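Local atomic coordinates of NEQ263 (Nanoarchaeum equitans Kin4-M, PDB entry 5BN3), a protein that forms, together with NeqA, the core complex of an archaeal ATP synthase and probably binds ATP. Residues B[153-165]-B[199-213]. Numbering follows the deposited sequence.
Sequences KDKTIIFAAIGVP and KIYTPRVALTLAEYL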
loop_
_atom_site.group_PDB
_atom_site.type_symbol
_atom_site.label_atom_id
_atom_site.label_comp_id
_atom_site.label_asym_id
_atom_site.label_seq_id
_atom_site.Cartn_x
_atom_site.Cartn_y
_atom_site.Cartn_z
ATOM N N LYS B 153 35.044 17.146 26.498
ATOM C CA LYS B 153 35.859 17.271 27.704
ATOM C C LYS B 153 35.939 18.717 28.182
ATOM O O LYS B 153 36.193 18.986 29.359
ATOM C CB LYS B 153 37.268 16.735 27.435
ATOM C CG LYS B 153 37.327 15.222 27.282
ATOM C CD LYS B 153 38.646 14.751 26.680
ATOM C CE LYS B 153 38.743 13.228 26.714
ATOM N NZ LYS B 153 39.867 12.694 25.887
ATOM N N ASP B 154 35.707 19.639 27.257
ATOM C CA ASP B 154 35.840 21.065 27.515
ATOM C C ASP B 154 34.509 21.793 27.349
ATOM O O ASP B 154 34.440 23.013 27.502
ATOM C CB ASP B 154 36.842 21.653 26.526
ATOM C CG ASP B 154 36.612 21.156 25.110
ATOM O OD1 ASP B 154 36.426 19.932 24.932
ATOM O OD2 ASP B 154 36.604 21.985 24.176
ATOM N N LYS B 155 33.454 21.044 27.041
ATOM C CA LYS B 155 32.176 21.640 26.668
ATOM C C LYS B 155 31.032 21.263 27.606
ATOM O O LYS B 155 31.070 20.225 28.268
ATOM C CB LYS B 155 31.813 21.236 25.233
ATOM C CG LYS B 155 32.917 21.469 24.211
ATOM C CD LYS B 155 32.502 20.971 22.833
ATOM C CE LYS B 155 33.605 21.171 21.809
ATOM N NZ LYS B 155 34.828 20.397 22.145
ATOM N N THR B 156 30.012 22.115 27.654
ATOM C CA THR B 156 28.773 21.780 28.343
ATOM C C THR B 156 28.007 20.758 27.505
ATOM O O THR B 156 27.843 20.935 26.296
ATOM C CB THR B 156 27.888 23.026 28.540
ATOM O OG1 THR B 156 28.598 24.007 29.307
ATOM C CG2 THR B 156 26.605 22.660 29.265
ATOM N N ILE B 157 27.553 19.682 28.140
ATOM C CA ILE B 157 26.722 18.697 27.457
ATOM C C ILE B 157 25.263 18.903 27.840
ATOM O O ILE B 157 24.929 18.966 29.021
ATOM C CB ILE B 157 27.135 17.258 27.821
ATOM C CG1 ILE B 157 28.568 16.987 27.360
ATOM C CG2 ILE B 157 26.193 16.249 27.184
ATOM C CD1 ILE B 157 29.085 15.620 27.752
ATOM N N ILE B 158 24.393 19.018 26.844
ATOM C CA ILE B 158 22.959 19.062 27.108
ATOM C C ILE B 158 22.300 17.808 26.545
ATOM O O ILE B 158 22.417 17.511 25.353
ATOM C CB ILE B 158 22.306 20.331 26.531
ATOM C CG1 ILE B 158 22.939 21.572 27.168
ATOM C CG2 ILE B 158 20.804 20.322 26.776
ATOM C CD1 ILE B 158 22.371 22.881 26.669
ATOM N N PHE B 159 21.622 17.068 27.416
ATOM C CA PHE B 159 20.986 15.813 27.043
ATOM C C PHE B 159 19.471 15.945 27.104
ATOM O O PHE B 159 18.908 16.226 28.163
ATOM C CB PHE B 159 21.463 14.694 27.972
ATOM C CG PHE B 159 20.771 13.377 27.754
ATOM C CD1 PHE B 159 20.651 12.838 26.482
ATOM C CD2 PHE B 159 20.266 12.663 28.830
ATOM C CE1 PHE B 159 20.023 11.620 26.287
ATOM C CE2 PHE B 159 19.639 11.446 28.643
ATOM C CZ PHE B 159 19.517 10.923 27.367
ATOM N N ALA B 160 18.817 15.758 25.962
ATOM C CA ALA B 160 17.361 15.766 25.909
ATOM C C ALA B 160 16.833 14.348 25.740
ATOM O O ALA B 160 17.010 13.734 24.686
ATOM C CB ALA B 160 16.874 16.644 24.779
ATOM N N ALA B 161 16.186 13.835 26.782
ATOM C CA ALA B 161 15.584 12.507 26.733
ATOM C C ALA B 161 14.096 12.620 26.426
ATOM O O ALA B 161 13.316 13.083 27.260
ATOM C CB ALA B 161 15.802 11.782 28.043
ATOM N N ILE B 162 13.706 12.190 25.231
ATOM C CA ILE B 162 12.331 12.350 24.771
ATOM C C ILE B 162 11.567 11.026 24.795
ATOM O O ILE B 162 11.642 10.238 23.848
ATOM C CB ILE B 162 12.290 12.935 23.340
ATOM C CG1 ILE B 162 13.241 14.132 23.221
ATOM C CG2 ILE B 162 10.871 13.333 22.961
ATOM C CD1 ILE B 162 13.434 14.625 21.795
ATOM N N GLY B 163 10.837 10.785 25.881
ATOM C CA GLY B 163 9.969 9.624 25.989
ATOM C C GLY B 163 10.639 8.260 26.011
ATOM O O GLY B 163 9.992 7.254 25.726
ATOM N N VAL B 164 11.925 8.217 26.353
ATOM C CA VAL B 164 12.639 6.944 26.459
ATOM C C VAL B 164 12.426 6.311 27.841
ATOM O O VAL B 164 12.177 7.022 28.816
ATOM C CB VAL B 164 14.151 7.111 26.168
ATOM C CG1 VAL B 164 14.372 7.620 24.747
ATOM C CG2 VAL B 164 14.795 8.049 27.172
ATOM N N PRO B 165 12.508 4.971 27.924
ATOM C CA PRO B 165 12.319 4.275 29.206
ATOM C C PRO B 165 13.413 4.630 30.214
ATOM O O PRO B 165 14.472 5.109 29.805
ATOM C CB PRO B 165 12.427 2.795 28.821
ATOM C CG PRO B 165 12.149 2.752 27.350
ATOM C CD PRO B 165 12.715 4.024 26.812
ATOM N N LYS B 199 6.687 16.193 25.813
ATOM C CA LYS B 199 7.630 15.521 24.928
ATOM C C LYS B 199 8.165 16.449 23.839
ATOM O O LYS B 199 9.363 16.467 23.573
ATOM C CB LYS B 199 6.993 14.273 24.302
ATOM C CG LYS B 199 6.792 13.111 25.275
ATOM C CD LYS B 199 6.472 11.819 24.526
ATOM C CE LYS B 199 6.224 10.655 25.479
ATOM N NZ LYS B 199 4.855 10.668 26.060
ATOM N N ILE B 200 7.284 17.221 23.210
ATOM C CA ILE B 200 7.727 18.094 22.121
ATOM C C ILE B 200 8.411 19.364 22.625
ATOM O O ILE B 200 9.134 20.020 21.875
ATOM C CB ILE B 200 6.591 18.453 21.130
ATOM C CG1 ILE B 200 5.534 19.330 21.800
ATOM C CG2 ILE B 200 5.975 17.190 20.531
ATOM C CD1 ILE B 200 4.743 20.167 20.812
ATOM N N TYR B 201 8.186 19.708 23.890
ATOM C CA TYR B 201 8.865 20.848 24.503
ATOM C C TYR B 201 10.274 20.495 24.980
ATOM O O TYR B 201 11.123 21.373 25.122
ATOM C CB TYR B 201 8.040 21.417 25.665
ATOM C CG TYR B 201 6.959 22.385 25.240
ATOM C CD1 TYR B 201 6.619 22.534 23.902
ATOM C CD2 TYR B 201 6.295 23.166 26.174
ATOM C CE1 TYR B 201 5.637 23.424 23.511
ATOM C CE2 TYR B 201 5.314 24.061 25.791
ATOM C CZ TYR B 201 4.990 24.185 24.460
ATOM O OH TYR B 201 4.013 25.074 24.072
ATOM N N THR B 202 10.517 19.209 25.217
ATOM C CA THR B 202 11.822 18.751 25.708
ATOM C C THR B 202 13.008 19.225 24.855
ATOM O O THR B 202 13.939 19.829 25.387
ATOM C CB THR B 202 11.866 17.213 25.894
ATOM O OG1 THR B 202 10.832 16.812 26.799
ATOM C CG2 THR B 202 13.210 16.777 26.438
ATOM N N PRO B 203 12.980 18.970 23.531
ATOM C CA PRO B 203 14.135 19.448 22.767
ATOM C C PRO B 203 14.151 20.968 22.638
ATOM O O PRO B 203 15.215 21.537 22.426
ATOM C CB PRO B 203 13.934 18.805 21.391
ATOM C CG PRO B 203 12.458 18.621 21.282
ATOM C CD PRO B 203 12.009 18.264 22.668
ATOM N N ARG B 204 12.990 21.608 22.756
ATOM C CA ARG B 204 12.907 23.061 22.620
ATOM C C ARG B 204 13.515 23.809 23.807
ATOM O O ARG B 204 14.216 24.805 23.622
ATOM C CB ARG B 204 11.455 23.497 22.386
ATOM C CG ARG B 204 10.946 23.213 20.974
ATOM C CD ARG B 204 9.477 23.568 20.813
ATOM N NE ARG B 204 9.072 23.584 19.408
ATOM C CZ ARG B 204 8.634 22.521 18.740
ATOM N NH1 ARG B 204 8.534 21.348 19.347
ATOM N NH2 ARG B 204 8.293 22.633 17.463
ATOM N N VAL B 205 13.252 23.334 25.022
ATOM C CA VAL B 205 13.845 23.966 26.199
ATOM C C VAL B 205 15.347 23.683 26.256
ATOM O O VAL B 205 16.130 24.536 26.668
ATOM C CB VAL B 205 13.143 23.551 27.531
ATOM C CG1 VAL B 205 11.640 23.732 27.423
ATOM C CG2 VAL B 205 13.459 22.115 27.899
ATOM N N ALA B 206 15.743 22.491 25.817
ATOM C CA ALA B 206 17.151 22.108 25.797
ATOM C C ALA B 206 17.947 22.954 24.808
ATOM O O ALA B 206 19.076 23.365 25.091
ATOM C CB ALA B 206 17.288 20.634 25.457
ATOM N N LEU B 207 17.364 23.195 23.639
ATOM C CA LEU B 207 18.012 24.013 22.616
ATOM C C LEU B 207 17.946 25.510 22.920
ATOM O O LEU B 207 18.821 26.270 22.502
ATOM C CB LEU B 207 17.421 23.713 21.236
ATOM C CG LEU B 207 17.858 22.373 20.643
ATOM C CD1 LEU B 207 17.036 22.032 19.418
ATOM C CD2 LEU B 207 19.326 22.429 20.286
ATOM N N THR B 208 16.909 25.937 23.637
ATOM C CA THR B 208 16.837 27.320 24.098
ATOM C C THR B 208 17.995 27.597 25.053
ATOM O O THR B 208 18.642 28.642 24.972
ATOM C CB THR B 208 15.496 27.620 24.794
ATOM O OG1 THR B 208 14.429 27.492 23.847
ATOM C CG2 THR B 208 15.490 29.031 25.361
ATOM N N LEU B 209 18.263 26.651 25.948
ATOM C CA LEU B 209 19.412 26.759 26.843
ATOM C C LEU B 209 20.713 26.706 26.051
ATOM O O LEU B 209 21.647 27.454 26.330
ATOM C CB LEU B 209 19.396 25.639 27.887
ATOM C CG LEU B 209 20.637 25.594 28.786
ATOM C CD1 LEU B 209 20.716 26.847 29.641
ATOM C CD2 LEU B 209 20.663 24.350 29.660
ATOM N N ALA B 210 20.764 25.823 25.059
ATOM C CA ALA B 210 21.966 25.655 24.249
ATOM C C ALA B 210 22.328 26.928 23.489
ATOM O O ALA B 210 23.499 27.301 23.415
ATOM C CB ALA B 210 21.790 24.499 23.287
ATOM N N GLU B 211 21.321 27.583 22.919
ATOM C CA GLU B 211 21.532 28.826 22.178
ATOM C C GLU B 211 21.988 29.949 23.101
ATOM O O GLU B 211 22.780 30.803 22.704
ATOM C CB GLU B 211 20.253 29.243 21.449
ATOM C CG GLU B 211 19.911 28.395 20.236
ATOM C CD GLU B 211 18.561 28.751 19.651
ATOM O OE1 GLU B 211 17.732 29.343 20.378
ATOM O OE2 GLU B 211 18.325 28.443 18.463
ATOM N N TYR B 212 21.473 29.955 24.327
ATOM C CA TYR B 212 21.885 30.937 25.321
ATOM C C TYR B 212 23.347 30.731 25.692
ATOM O O TYR B 212 24.139 31.671 25.680
ATOM C CB TYR B 212 21.003 30.840 26.572
ATOM C CG TYR B 212 21.486 31.694 27.723
ATOM C CD1 TYR B 212 21.248 33.062 27.744
ATOM C CD2 TYR B 212 22.178 31.133 28.787
ATOM C CE1 TYR B 212 21.689 33.847 28.791
ATOM C CE2 TYR B 212 22.625 31.912 29.839
ATOM C CZ TYR B 212 22.375 33.266 29.835
ATOM O OH TYR B 212 22.815 34.044 30.879
ATOM N N LEU B 213 23.702 29.494 26.019
ATOM C CA LEU B 213 25.067 29.167 26.420
ATOM C C LEU B 213 26.082 29.402 25.300
ATOM O O LEU B 213 27.165 29.943 25.533
ATOM C CB LEU B 213 25.143 27.715 26.908
ATOM C CG LEU B 213 24.410 27.381 28.210
ATOM C CD1 LEU B 213 24.568 25.911 28.573
ATOM C CD2 LEU B 213 24.926 28.256 29.332
#
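T202 OG1 is gripped by E198 O, one turn back in its helix, and S190 OG of strand 185-190, while T202 CG2 rests on A160 CB and lies 3.8 Å from A161 O. With chi1 at -58° the methyl stands anti to the backbone N and meets the strand. The motif is a beta-alpha-beta crossover of the P-loop NTPase fold: helix 196-215 links parallel strands 185-190 and 220-226 and packs over strand 156-162, which lies between them. Strand 156-162 and helix segment 199-213 run antiparallel (175°), their axes 7.9 Å apart at closest approach, without a hydrogen bond across. I158 buries more surface here than any other strand residue. Its CG2 meets A206 CB at 3.8 Å; the extended CG1 branch (chi2 180°) carries CD1 onto A210 and, at 3.7 Å, to L209 CD2. Cut back to an alanine, this position is likely to leave a gap beside A206, L209 and A210. Toward the strand's N-terminal end, T156 CG2 and L213 CD1 meet at 3.9 Å, the side chains crossing nearly at right angles. At its other end, I162 CD1 abuts the P203 ring. K199 NZ bonds to A192 O and S194 O, and its CE lies 3.9 Å from G163 CA, where a beta-carbon would be tight.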